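Protein mini spindles (Drosophila melanogaster, PDB 5VJC) probably binds tubulin through its TOG domain, built of HEAT repeats, and promotes microtubule dynamics and formation of the mitotic spindle. Local coordinates at residues Lys69-Leu74 with Leu112-Gln117; Asn58-Asp63 with Leu96-Tyr101; Val235-Phe238 with Lys244-Lys247; Glu178-Lys183 with Val212-Arg217; Arg161-Val166 with Val170-Tyr175. One frame throughout, in Å; residues are numbered along the deposited sequence.

Contact 1 (Lys69-Leu74 with Leu112-Gln117); sequences KVIEQL and LEYLVQ
Tyr-114 reaches from helix 105-124 across to Leu-74 and Ile-71 of helix 64-77, and every contact across the pair is made by this one tyrosine. CG anti to the backbone N (chi1 171°) carries the ring out to Leu-74, whose CB meets it obliquely. There the contact is tightest: CB of Leu-74 lies 3.6 Å from CZ of Tyr-114, and CD1 of Leu-74 comes within 4.1 Å of CE2 of the same ring. At the root of the side chain, CG2 of Ile-71 meets CB of Tyr-114 at 3.9 Å. Packing is looser where a water bridges the phenol oxygen to the backbone: it lies 2.5 Å from OH of Tyr-114 and donates to O of Leu-74 (2.8 Å). The exposed Glu-72 and Glu-113 make no contact across the pair, and Gln-117 is hydrogen-bonded to Ser-75. Helix 89-99 covers the pair, Trp-95 touching Ile-71 and Ile-92 touching Tyr-114. Such layered helix-on-helix packing is characteristic of the HEAT-repeat solenoid of a TOG domain.

Contact 2 (Asn58-Asp63 with Leu96-Tyr101); sequences NMFHDD and LTLRFY
Arg-99 and Leu-98, near the end of helix 89-99, face Met-59 and Phe-60 where helix 53-59 gives way to a loop. The arginine can be followed outward. CB sets out from the helix and CG lies beside the backbone N, anti to the carbonyl carbon; a sharp bend at chi2 (-41°) then folds the chain toward the other segment. NE makes a long, weak ion pair with Asp-102. The guanidinium edge points to O of Met-59, but NH2 is modelled so close to this oxygen that the whole approach is doubtful; the same oxygen accepts a hydrogen bond from Trp-95. Alongside, CE1 of Phe-60 rests 4.2 Å from CD1 of Leu-98, while the ring also packs on Leu-42 of helix 36-48. In the loop, N of Asp-63 donates to ND1 of His-61 at 3.0 Å and 164°, nearly in the ring plane. Asp-63 is the N-cap of the helix that follows, and these turns between stacked helices belong to the HEAT-type architecture of TOG domains.

Contact 3 (Val235-Phe238 with Lys244-Lys247); sequences VQVF and KTYK
Thr-245, just after the exposed Lys-244, turns its CB toward Val-237 and Phe-238 near the end of helix 224-241. Its two branches divide the work. With OG1 beside the backbone N (chi1 -48°), CG2 is anti to that N and lies 4.0 Å from CG1 of Val-237. OG1 sits 3.4 Å from CA of Phe-238 and faces the edge of the phenyl ring, 3.7 Å from its CD1; the two side chains cross at about a right angle. This hydroxyl is hydrogen-bonded to O of Gly-242, in the turn joining the segments, so the buried polar atom has a partner. Next comes Tyr-246, whose CE2 meets CE1 of Phe-238 at 4.0 Å. Their planes stand at 62° with centroids 6.0 Å apart, an oblique aromatic pair. Ile-264 touches both rings, and the tyrosine OH makes a weak hydrogen bond to Asp-261. Lys-247 N bonds weakly to O of Lys-244. Helix 224-241, a short turn and a weakly bonded helical stretch, with helix 254-264 packed against them, form the C-terminal end of the HEAT-repeat array.

Contact 4 (Glu178-Lys183 with Val212-Arg217); sequences EGLKSK and VREIAR
NZ of Lys-181 donates to OE1 of Glu-178 at 3.0 Å, a salt bridge that uses the syn lone pair of OE1 and spans the turn following helix 169-178. Lys-181 N also bonds to O of Glu-178, so backbone and side chains together close this turn. The contact with helix 209-217 is made by Leu-180. Its CD1 lies 3.9 Å from CG of Glu-214, and the two side chains run past each other in opposite directions. The same methyl is 4.2 Å from CA of Ile-215 and 4.4 Å from its CG1, so it rests against the helix backbone as much as against side chains. In this alpha-solenoid of HEAT type, the turn thus packs against a helix two further along the chain, with Leu-192 of the intervening helix 185-202 touching both Leu-180 and Ile-215. CG of Glu-214, anti to the backbone N (chi1 -166°), meets the leucine, and the bend at chi2 (59°) turns the carboxylate from there. Its OE2 stays 6.6 Å from NZ of Lys-181, an attraction that is probably weak at that range.

Contact 5 (Arg161-Val166 with Val170-Tyr175); sequences RQVILV and VKVFGY
Helix 150-166 ends and helix 169-178 begins within a few residues, and across this sharp turn the CA atoms of Ile-164 and Val-172 stand 6.7 Å apart. The contact is carried by one methyl group set against a branched side chain. CG2 of Ile-164 lies 3.6 Å from CG1 of Val-172, 3.7 Å from its CG2 and 3.8 Å from its CB, so it sits over the fork of the valine, and the two side chains cross at about a right angle. In Ile-164, CG1 occupies the position between the backbone N and the carbonyl carbon (chi1 61°), which places CG2 anti to the carbonyl carbon and directed at Val-172. Val-163, one residue earlier, adds a lighter touch, its CG1 4.3 Å from CG2 of Val-172. All three residues are buried. Such a short turn between neighbouring helices packed on each other is consistent with a HEAT-repeat solenoid, here near the centre of the chain. Neighbouring helices complete the apolar surroundings: Tyr-202 of helix 185-202 touches Ile-164, Phe-119 of helix 105-124 and Val-138 of helix 131-142 touch Val-163, and Phe-167 in the turn touches Val-172. On the side of Arg-161, NH2 forms a salt bridge to Glu-194, and the guanidinium also makes a cation-pi contact with Phe-197, joining helix 150-166 to helix 185-202.

How the contacts relate
The contacts follow the long axis of one all-helical solenoid. Contacts 1 and 2 lie together, their centres about 13 Å apart, and alternate along the chain: helices 53-59 and 64-77 pair with 89-99 and 105-124, and Val-70 packs on Asn-58. Contact 5 comes next and lies near the chain's centre; Gln-162 is probably hydrogen-bonded to O of Val-116, linking it to contact 1. Contact 4 adjoins contact 5 in sequence, and contact 3 closes the series, touching contact 4 through Val-237 and Val-212. Contacts 2 and 3 have centres about 43 Å apart. Local links of this kind pass from helix to helix, consistent with an elongated, tubulin-binding TOG domain.

Contact 1 (Lys69-Leu74 with Leu112-Gln117)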
# COMPACT_ATOMS: atom_id res chain seq x y z
N LYS A 69 -1.16 4.83 -21.53
CA LYS A 69 -0.40 5.92 -22.15
C LYS A 69 0.16 6.89 -21.12
O LYS A 69 1.35 7.22 -21.16
CB LYS A 69 -1.29 6.69 -23.15
CG LYS A 69 -0.57 7.86 -23.81
CD LYS A 69 -1.51 8.46 -24.87
CE LYS A 69 -0.81 9.45 -25.77
NZ LYS A 69 -1.72 9.90 -26.84
N VAL A 70 -0.69 7.35 -20.21
CA VAL A 70 -0.24 8.24 -19.15
C VAL A 70 0.94 7.65 -18.37
O VAL A 70 1.96 8.31 -18.16
CB VAL A 70 -1.38 8.57 -18.17
CG1 VAL A 70 -0.84 9.25 -16.90
CG2 VAL A 70 -2.41 9.48 -18.84
N ILE A 71 0.81 6.38 -17.97
CA ILE A 71 1.90 5.73 -17.23
C ILE A 71 3.18 5.63 -18.05
O ILE A 71 4.27 5.90 -17.56
CB ILE A 71 1.48 4.33 -16.75
CG1 ILE A 71 0.41 4.45 -15.66
CG2 ILE A 71 2.71 3.57 -16.24
CD1 ILE A 71 -0.49 3.25 -15.53
N GLU A 72 3.05 5.24 -19.32
CA GLU A 72 4.21 5.23 -20.21
C GLU A 72 4.87 6.62 -20.33
O GLU A 72 6.09 6.74 -20.30
CB GLU A 72 3.79 4.73 -21.59
CG GLU A 72 4.96 4.61 -22.55
CD GLU A 72 4.51 4.07 -23.90
OE1 GLU A 72 3.73 4.77 -24.60
OE2 GLU A 72 4.93 2.95 -24.25
N GLN A 73 4.07 7.66 -20.46
CA GLN A 73 4.63 9.01 -20.57
C GLN A 73 5.34 9.39 -19.27
O GLN A 73 6.47 9.89 -19.29
CB GLN A 73 3.54 10.01 -20.92
CG GLN A 73 3.14 9.94 -22.38
CD GLN A 73 1.85 10.67 -22.67
OE1 GLN A 73 1.03 10.87 -21.78
NE2 GLN A 73 1.67 11.06 -23.92
N LEU A 74 4.71 9.13 -18.13
CA LEU A 74 5.35 9.46 -16.85
C LEU A 74 6.63 8.66 -16.66
O LEU A 74 7.62 9.17 -16.14
CB LEU A 74 4.38 9.21 -15.70
CG LEU A 74 3.15 10.11 -15.62
CD1 LEU A 74 2.12 9.53 -14.64
CD2 LEU A 74 3.58 11.51 -15.20
N LEU A 112 2.27 -0.34 -11.33
CA LEU A 112 3.17 -0.84 -10.28
C LEU A 112 4.63 -0.79 -10.71
O LEU A 112 5.46 -0.41 -9.93
CB LEU A 112 2.77 -2.26 -9.86
CG LEU A 112 1.47 -2.26 -9.04
CD1 LEU A 112 0.83 -3.66 -8.99
CD2 LEU A 112 1.72 -1.71 -7.64
N GLU A 113 4.95 -1.15 -11.95
CA GLU A 113 6.32 -1.01 -12.46
C GLU A 113 6.82 0.43 -12.37
O GLU A 113 7.95 0.68 -11.99
CB GLU A 113 6.45 -1.43 -13.92
CG GLU A 113 6.75 -2.87 -14.20
CD GLU A 113 6.89 -3.11 -15.70
OE1 GLU A 113 7.29 -2.16 -16.42
OE2 GLU A 113 6.60 -4.23 -16.16
N TYR A 114 5.99 1.37 -12.82
CA TYR A 114 6.30 2.80 -12.71
C TYR A 114 6.59 3.17 -11.27
O TYR A 114 7.60 3.81 -10.96
CB TYR A 114 5.15 3.64 -13.25
CG TYR A 114 5.29 5.15 -13.00
CD1 TYR A 114 6.41 5.85 -13.44
CD2 TYR A 114 4.30 5.86 -12.32
CE1 TYR A 114 6.53 7.22 -13.21
CE2 TYR A 114 4.41 7.23 -12.10
CZ TYR A 114 5.53 7.90 -12.54
OH TYR A 114 5.64 9.26 -12.30
N LEU A 115 5.71 2.76 -10.38
CA LEU A 115 5.87 3.06 -8.95
C LEU A 115 7.19 2.57 -8.40
O LEU A 115 7.78 3.24 -7.54
CB LEU A 115 4.71 2.44 -8.15
CG LEU A 115 3.45 3.29 -8.20
CD1 LEU A 115 2.27 2.45 -7.78
CD2 LEU A 115 3.61 4.51 -7.26
N VAL A 116 7.65 1.40 -8.86
CA VAL A 116 8.96 0.92 -8.47
C VAL A 116 10.03 1.92 -8.90
O VAL A 116 10.92 2.22 -8.11
CB VAL A 116 9.26 -0.49 -9.04
CG1 VAL A 116 10.72 -0.88 -8.80
CG2 VAL A 116 8.33 -1.52 -8.40
N GLN A 117 9.95 2.44 -10.13
CA GLN A 117 10.92 3.45 -10.59
C GLN A 117 10.83 4.73 -9.75
O GLN A 117 11.84 5.34 -9.40
CB GLN A 117 10.71 3.83 -12.07
CG GLN A 117 10.59 2.72 -13.12
CD GLN A 117 10.08 3.31 -14.45
OE1 GLN A 117 8.98 2.98 -14.93
NE2 GLN A 117 10.86 4.24 -15.01
O HOH W 1 7.24 10.56 -13.77

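Contact 2 (Asn58-Asp63 with Leu96-Tyr101)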
# COMPACT_ATOMS: atom_id res chain seq x y z
N ASN A 58 -6.13 12.82 -20.47
CA ASN A 58 -5.91 11.38 -20.57
C ASN A 58 -6.07 10.65 -19.25
O ASN A 58 -6.53 9.51 -19.21
CB ASN A 58 -4.51 11.09 -21.14
CG ASN A 58 -4.43 11.36 -22.62
OD1 ASN A 58 -5.41 11.20 -23.33
ND2 ASN A 58 -3.26 11.80 -23.09
N MET A 59 -5.70 11.34 -18.17
CA MET A 59 -5.75 10.80 -16.82
C MET A 59 -7.17 10.48 -16.40
O MET A 59 -7.41 9.50 -15.68
CB MET A 59 -5.13 11.79 -15.83
CG MET A 59 -3.61 11.70 -15.75
SD MET A 59 -2.89 13.05 -14.77
CE MET A 59 -1.26 12.40 -14.53
N PHE A 60 -8.12 11.29 -16.84
CA PHE A 60 -9.49 11.10 -16.40
C PHE A 60 -10.41 10.61 -17.54
O PHE A 60 -11.62 10.65 -17.44
CB PHE A 60 -10.00 12.39 -15.75
CG PHE A 60 -9.19 12.78 -14.54
CD1 PHE A 60 -9.40 12.15 -13.32
CD2 PHE A 60 -8.16 13.70 -14.64
CE1 PHE A 60 -8.63 12.47 -12.20
CE2 PHE A 60 -7.37 14.04 -13.53
CZ PHE A 60 -7.60 13.42 -12.30
N HIS A 61 -9.79 10.09 -18.59
CA HIS A 61 -10.53 9.40 -19.63
C HIS A 61 -11.05 8.07 -19.06
O HIS A 61 -10.42 7.47 -18.19
CB HIS A 61 -9.64 9.19 -20.85
CG HIS A 61 -10.39 8.97 -22.13
ND1 HIS A 61 -11.18 7.86 -22.34
CD2 HIS A 61 -10.47 9.71 -23.25
CE1 HIS A 61 -11.72 7.93 -23.55
NE2 HIS A 61 -11.30 9.05 -24.12
N ASP A 62 -12.20 7.61 -19.54
CA ASP A 62 -12.75 6.36 -19.03
C ASP A 62 -12.02 5.13 -19.59
O ASP A 62 -12.06 4.06 -19.00
CB ASP A 62 -14.25 6.27 -19.34
CG ASP A 62 -15.12 6.52 -18.11
OD1 ASP A 62 -14.64 7.16 -17.13
OD2 ASP A 62 -16.30 6.09 -18.11
N ASP A 63 -11.34 5.31 -20.72
CA ASP A 63 -10.74 4.19 -21.44
C ASP A 63 -9.36 3.87 -20.86
O ASP A 63 -8.47 4.71 -20.90
CB ASP A 63 -10.65 4.52 -22.93
CG ASP A 63 -10.22 3.34 -23.79
OD1 ASP A 63 -9.26 2.62 -23.41
OD2 ASP A 63 -10.84 3.13 -24.86
N LEU A 96 -2.86 7.16 -9.11
CA LEU A 96 -2.70 5.72 -9.17
C LEU A 96 -3.68 5.02 -8.22
O LEU A 96 -4.21 3.97 -8.58
CB LEU A 96 -1.24 5.33 -8.88
CG LEU A 96 -0.39 5.82 -10.06
CD1 LEU A 96 1.07 5.98 -9.69
CD2 LEU A 96 -0.57 4.88 -11.30
N THR A 97 -3.96 5.60 -7.06
CA THR A 97 -4.92 4.98 -6.15
C THR A 97 -6.30 4.85 -6.82
O THR A 97 -7.03 3.90 -6.54
CB THR A 97 -5.08 5.75 -4.80
OG1 THR A 97 -5.73 7.01 -5.01
CG2 THR A 97 -3.72 5.95 -4.08
N LEU A 98 -6.66 5.79 -7.70
CA LEU A 98 -7.90 5.63 -8.46
C LEU A 98 -7.84 4.43 -9.41
O LEU A 98 -8.78 3.66 -9.51
CB LEU A 98 -8.23 6.90 -9.24
CG LEU A 98 -8.45 8.14 -8.40
CD1 LEU A 98 -8.62 9.33 -9.35
CD2 LEU A 98 -9.68 8.00 -7.48
N ARG A 99 -6.70 4.27 -10.08
CA ARG A 99 -6.46 3.14 -10.97
C ARG A 99 -6.41 1.78 -10.27
O ARG A 99 -6.53 0.73 -10.92
CB ARG A 99 -5.14 3.34 -11.74
CG ARG A 99 -5.27 4.43 -12.80
CD ARG A 99 -6.61 4.26 -13.47
NE ARG A 99 -7.13 5.46 -14.13
CZ ARG A 99 -7.34 6.62 -13.54
NH1 ARG A 99 -7.04 6.80 -12.26
NH2 ARG A 99 -7.83 7.64 -14.25
N PHE A 100 -6.22 1.79 -8.96
CA PHE A 100 -6.23 0.53 -8.22
C PHE A 100 -7.64 -0.05 -8.12
O PHE A 100 -7.80 -1.24 -7.86
CB PHE A 100 -5.65 0.72 -6.82
CG PHE A 100 -4.16 0.99 -6.82
CD1 PHE A 100 -3.38 0.70 -7.92
CD2 PHE A 100 -3.55 1.56 -5.71
CE1 PHE A 100 -2.01 0.95 -7.92
CE2 PHE A 100 -2.18 1.82 -5.70
CZ PHE A 100 -1.41 1.51 -6.80
N TYR A 101 -8.66 0.77 -8.33
CA TYR A 101 -10.05 0.30 -8.25
C TYR A 101 -10.61 -0.11 -9.61
O TYR A 101 -11.66 -0.74 -9.69
CB TYR A 101 -10.93 1.36 -7.60
CG TYR A 101 -10.60 1.51 -6.14
CD1 TYR A 101 -9.59 2.38 -5.73
CD2 TYR A 101 -11.26 0.76 -5.18
CE1 TYR A 101 -9.27 2.52 -4.39
CE2 TYR A 101 -10.94 0.89 -3.84
CZ TYR A 101 -9.95 1.77 -3.45
OH TYR A 101 -9.64 1.91 -2.13

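Contact 3 (Val235-Phe238 with Lys244-Lys247)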
# COMPACT_ATOMS: atom_id res chain seq x y z
N VAL A 235 4.19 -18.60 14.57
CA VAL A 235 5.44 -19.34 14.72
C VAL A 235 6.65 -18.39 14.71
O VAL A 235 7.54 -18.48 15.55
CB VAL A 235 5.62 -20.40 13.60
CG1 VAL A 235 7.07 -20.83 13.49
CG2 VAL A 235 4.71 -21.59 13.85
N GLN A 236 6.65 -17.46 13.76
CA GLN A 236 7.72 -16.48 13.67
C GLN A 236 7.73 -15.63 14.92
O GLN A 236 8.81 -15.29 15.46
CB GLN A 236 7.55 -15.62 12.42
CG GLN A 236 8.50 -14.45 12.34
CD GLN A 236 9.95 -14.88 12.26
OE1 GLN A 236 10.37 -15.55 11.32
NE2 GLN A 236 10.73 -14.51 13.27
N VAL A 237 6.55 -15.29 15.42
CA VAL A 237 6.47 -14.56 16.67
C VAL A 237 7.07 -15.43 17.79
O VAL A 237 7.76 -14.92 18.68
CB VAL A 237 5.02 -14.15 17.02
CG1 VAL A 237 4.95 -13.56 18.40
CG2 VAL A 237 4.48 -13.15 16.00
N PHE A 238 6.85 -16.74 17.72
CA PHE A 238 7.36 -17.63 18.77
C PHE A 238 8.89 -17.65 18.81
O PHE A 238 9.48 -17.60 19.89
CB PHE A 238 6.82 -19.06 18.59
CG PHE A 238 7.34 -20.03 19.62
CD1 PHE A 238 7.04 -19.85 20.97
CD2 PHE A 238 8.12 -21.11 19.25
CE1 PHE A 238 7.51 -20.73 21.93
CE2 PHE A 238 8.60 -22.00 20.20
CZ PHE A 238 8.29 -21.81 21.55
N LYS A 244 6.38 -16.73 26.07
CA LYS A 244 5.52 -15.59 26.35
C LYS A 244 4.47 -15.41 25.24
O LYS A 244 3.46 -14.72 25.42
CB LYS A 244 6.34 -14.30 26.50
CG LYS A 244 5.55 -13.12 27.04
CD LYS A 244 6.44 -11.92 27.36
CE LYS A 244 6.87 -11.17 26.10
NZ LYS A 244 6.28 -9.79 26.05
N THR A 245 4.73 -16.02 24.08
CA THR A 245 3.79 -15.99 22.97
C THR A 245 2.45 -16.53 23.42
O THR A 245 1.41 -15.93 23.13
CB THR A 245 4.29 -16.82 21.77
OG1 THR A 245 5.65 -16.49 21.49
CG2 THR A 245 3.44 -16.52 20.54
N TYR A 246 2.48 -17.65 24.14
CA TYR A 246 1.26 -18.34 24.56
C TYR A 246 0.36 -17.45 25.40
O TYR A 246 -0.85 -17.63 25.44
CB TYR A 246 1.61 -19.62 25.32
CG TYR A 246 2.19 -20.69 24.44
CD1 TYR A 246 1.39 -21.37 23.54
CD2 TYR A 246 3.54 -21.01 24.49
CE1 TYR A 246 1.92 -22.35 22.72
CE2 TYR A 246 4.08 -21.99 23.67
CZ TYR A 246 3.26 -22.66 22.79
OH TYR A 246 3.78 -23.64 21.96
N LYS A 247 0.96 -16.46 26.06
CA LYS A 247 0.22 -15.48 26.83
C LYS A 247 -0.30 -14.36 25.93
O LYS A 247 -1.27 -13.67 26.27
CB LYS A 247 1.12 -14.92 27.95
CG LYS A 247 1.00 -13.43 28.23
CD LYS A 247 -0.04 -13.13 29.31
CE LYS A 247 -0.33 -11.63 29.41
NZ LYS A 247 -1.54 -11.31 30.23

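Contact 4 (Glu178-Lys183 with Val212-Arg217)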
# COMPACT_ATOMS: atom_id res chain seq x y z
N GLU A 178 -4.85 -3.94 8.96
CA GLU A 178 -6.26 -3.67 8.59
C GLU A 178 -6.76 -4.69 7.60
O GLU A 178 -7.95 -4.99 7.55
CB GLU A 178 -6.42 -2.27 7.99
CG GLU A 178 -6.28 -1.16 9.00
CD GLU A 178 -7.22 -1.33 10.18
OE1 GLU A 178 -8.45 -1.50 9.95
OE2 GLU A 178 -6.74 -1.32 11.34
N GLY A 179 -5.82 -5.25 6.83
CA GLY A 179 -6.13 -6.25 5.82
C GLY A 179 -6.68 -7.53 6.41
O GLY A 179 -7.31 -8.30 5.69
N LEU A 180 -6.47 -7.78 7.70
CA LEU A 180 -7.03 -8.98 8.31
C LEU A 180 -8.57 -8.93 8.37
O LEU A 180 -9.21 -9.96 8.57
CB LEU A 180 -6.47 -9.21 9.72
CG LEU A 180 -4.95 -9.29 9.89
CD1 LEU A 180 -4.62 -9.75 11.28
CD2 LEU A 180 -4.31 -10.20 8.85
N LYS A 181 -9.15 -7.74 8.22
CA LYS A 181 -10.60 -7.57 8.31
C LYS A 181 -11.30 -7.75 6.98
O LYS A 181 -12.53 -7.65 6.90
CB LYS A 181 -10.95 -6.18 8.86
CG LYS A 181 -10.41 -5.89 10.24
CD LYS A 181 -10.66 -4.45 10.61
CE LYS A 181 -9.90 -4.05 11.87
NZ LYS A 181 -10.13 -2.62 12.22
N SER A 182 -10.53 -7.99 5.92
CA SER A 182 -11.12 -8.18 4.61
C SER A 182 -12.05 -9.39 4.56
O SER A 182 -11.78 -10.43 5.16
CB SER A 182 -10.02 -8.32 3.56
OG SER A 182 -10.55 -8.62 2.28
N LYS A 183 -13.14 -9.26 3.82
CA LYS A 183 -14.01 -10.41 3.59
C LYS A 183 -13.35 -11.37 2.60
O LYS A 183 -13.76 -12.53 2.47
CB LYS A 183 -15.39 -9.97 3.09
CG LYS A 183 -16.14 -9.02 4.04
CD LYS A 183 -16.13 -7.59 3.53
CE LYS A 183 -16.88 -6.62 4.45
NZ LYS A 183 -16.49 -5.20 4.18
N VAL A 212 -0.50 -9.40 17.92
CA VAL A 212 -0.31 -10.84 18.05
C VAL A 212 -1.64 -11.55 18.30
O VAL A 212 -1.92 -12.59 17.70
CB VAL A 212 0.65 -11.18 19.20
CG1 VAL A 212 0.74 -12.69 19.35
CG2 VAL A 212 2.02 -10.56 18.96
N ARG A 213 -2.43 -10.99 19.20
CA ARG A 213 -3.78 -11.46 19.52
C ARG A 213 -4.61 -11.57 18.25
O ARG A 213 -5.14 -12.63 17.89
CB ARG A 213 -4.43 -10.49 20.50
CG ARG A 213 -5.56 -11.03 21.34
CD ARG A 213 -5.71 -10.17 22.60
NE ARG A 213 -4.43 -9.61 23.06
CZ ARG A 213 -4.22 -8.33 23.35
NH1 ARG A 213 -5.20 -7.43 23.21
NH2 ARG A 213 -3.02 -7.93 23.77
N GLU A 214 -4.68 -10.43 17.57
CA GLU A 214 -5.38 -10.27 16.30
C GLU A 214 -4.94 -11.30 15.26
O GLU A 214 -5.78 -11.94 14.63
CB GLU A 214 -5.15 -8.84 15.79
CG GLU A 214 -6.08 -8.39 14.68
CD GLU A 214 -7.53 -8.45 15.08
OE1 GLU A 214 -7.82 -8.26 16.29
OE2 GLU A 214 -8.38 -8.71 14.19
N ILE A 215 -3.63 -11.48 15.10
CA ILE A 215 -3.10 -12.46 14.15
C ILE A 215 -3.56 -13.87 14.50
O ILE A 215 -3.93 -14.66 13.61
CB ILE A 215 -1.55 -12.42 14.09
CG1 ILE A 215 -1.06 -11.13 13.41
CG2 ILE A 215 -1.02 -13.64 13.34
CD1 ILE A 215 0.39 -10.73 13.80
N ALA A 216 -3.53 -14.19 15.80
CA ALA A 216 -3.85 -15.54 16.26
C ALA A 216 -5.32 -15.93 15.99
O ALA A 216 -5.62 -17.08 15.68
CB ALA A 216 -3.52 -15.68 17.75
N ARG A 217 -6.21 -14.95 16.07
CA ARG A 217 -7.62 -15.16 15.75
C ARG A 217 -7.82 -15.78 14.36
O ARG A 217 -8.78 -16.53 14.14
CB ARG A 217 -8.39 -13.84 15.82
CG ARG A 217 -8.67 -13.34 17.22
CD ARG A 217 -9.41 -12.02 17.19
NE ARG A 217 -9.73 -11.51 18.52
CZ ARG A 217 -10.80 -11.86 19.23
NH1 ARG A 217 -11.67 -12.74 18.73
NH2 ARG A 217 -11.01 -11.35 20.44

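Contact 5 (Arg161-Val166 with Val170-Tyr175)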
# COMPACT_ATOMS: atom_id res chain seq x y z
N ARG A 161 7.47 -2.74 -0.23
CA ARG A 161 8.74 -2.92 0.47
C ARG A 161 9.74 -1.83 0.15
O ARG A 161 10.79 -1.74 0.79
CB ARG A 161 9.30 -4.30 0.16
CG ARG A 161 8.46 -5.36 0.86
CD ARG A 161 8.88 -6.78 0.49
NE ARG A 161 7.94 -7.74 1.05
CZ ARG A 161 8.12 -9.06 1.04
NH1 ARG A 161 9.23 -9.57 0.51
NH2 ARG A 161 7.20 -9.86 1.57
N GLN A 162 9.39 -0.96 -0.79
CA GLN A 162 10.07 0.31 -0.97
C GLN A 162 9.47 1.40 -0.09
O GLN A 162 10.19 2.22 0.44
CB GLN A 162 10.01 0.76 -2.42
CG GLN A 162 10.77 -0.12 -3.38
CD GLN A 162 10.55 0.34 -4.78
OE1 GLN A 162 9.40 0.37 -5.27
NE2 GLN A 162 11.63 0.79 -5.43
N VAL A 163 8.14 1.42 0.03
CA VAL A 163 7.47 2.43 0.83
C VAL A 163 8.00 2.46 2.27
O VAL A 163 8.22 3.54 2.84
CB VAL A 163 5.95 2.21 0.85
CG1 VAL A 163 5.28 3.18 1.82
CG2 VAL A 163 5.37 2.41 -0.56
N ILE A 164 8.22 1.28 2.85
CA ILE A 164 8.66 1.22 4.24
C ILE A 164 10.04 1.82 4.43
O ILE A 164 10.43 2.09 5.55
CB ILE A 164 8.69 -0.22 4.80
CG1 ILE A 164 9.67 -1.08 4.00
CG2 ILE A 164 7.31 -0.82 4.79
CD1 ILE A 164 9.51 -2.57 4.22
N LEU A 165 10.79 2.04 3.35
CA LEU A 165 12.09 2.68 3.46
C LEU A 165 11.96 4.20 3.52
O LEU A 165 12.89 4.88 3.93
CB LEU A 165 12.99 2.27 2.29
CG LEU A 165 13.14 0.74 2.16
CD1 LEU A 165 13.95 0.35 0.92
CD2 LEU A 165 13.77 0.17 3.43
N VAL A 166 10.81 4.74 3.11
CA VAL A 166 10.64 6.19 3.06
C VAL A 166 9.39 6.68 3.82
O VAL A 166 9.00 7.83 3.67
CB VAL A 166 10.55 6.72 1.61
CG1 VAL A 166 11.89 6.57 0.89
CG2 VAL A 166 9.38 6.04 0.83
N VAL A 170 6.26 1.33 11.24
CA VAL A 170 5.18 1.03 12.19
C VAL A 170 3.81 1.38 11.56
O VAL A 170 2.83 0.63 11.72
CB VAL A 170 5.38 1.77 13.53
CG1 VAL A 170 4.09 1.82 14.32
CG2 VAL A 170 6.48 1.11 14.35
N LYS A 171 3.74 2.47 10.80
CA LYS A 171 2.49 2.84 10.14
C LYS A 171 2.10 1.83 9.07
O LYS A 171 0.94 1.46 8.96
CB LYS A 171 2.58 4.24 9.55
CG LYS A 171 2.75 5.33 10.61
CD LYS A 171 2.68 6.71 10.00
CE LYS A 171 2.58 7.78 11.10
NZ LYS A 171 1.35 7.56 11.93
N VAL A 172 3.07 1.36 8.29
CA VAL A 172 2.80 0.34 7.28
C VAL A 172 2.30 -0.95 7.93
O VAL A 172 1.33 -1.57 7.45
CB VAL A 172 4.04 0.05 6.42
CG1 VAL A 172 3.78 -1.12 5.46
CG2 VAL A 172 4.44 1.31 5.64
N PHE A 173 2.95 -1.34 9.03
CA PHE A 173 2.51 -2.50 9.78
C PHE A 173 1.02 -2.37 10.13
O PHE A 173 0.26 -3.32 9.92
CB PHE A 173 3.34 -2.71 11.07
CG PHE A 173 2.98 -3.97 11.82
CD1 PHE A 173 3.61 -5.17 11.53
CD2 PHE A 173 2.02 -3.95 12.82
CE1 PHE A 173 3.30 -6.33 12.22
CE2 PHE A 173 1.69 -5.11 13.50
CZ PHE A 173 2.32 -6.29 13.20
N GLY A 174 0.65 -1.20 10.65
CA GLY A 174 -0.74 -0.87 10.94
C GLY A 174 -1.68 -1.02 9.74
O GLY A 174 -2.74 -1.61 9.87
N TYR A 175 -1.30 -0.49 8.58
CA TYR A 175 -2.13 -0.65 7.37
C TYR A 175 -2.28 -2.10 6.92
O TYR A 175 -3.34 -2.53 6.47
CB TYR A 175 -1.57 0.19 6.23
CG TYR A 175 -1.80 1.67 6.41
CD1 TYR A 175 -3.09 2.18 6.58
CD2 TYR A 175 -0.75 2.57 6.41
CE1 TYR A 175 -3.32 3.55 6.74
CE2 TYR A 175 -0.96 3.93 6.57
CZ TYR A 175 -2.26 4.41 6.74
OH TYR A 175 -2.49 5.76 6.89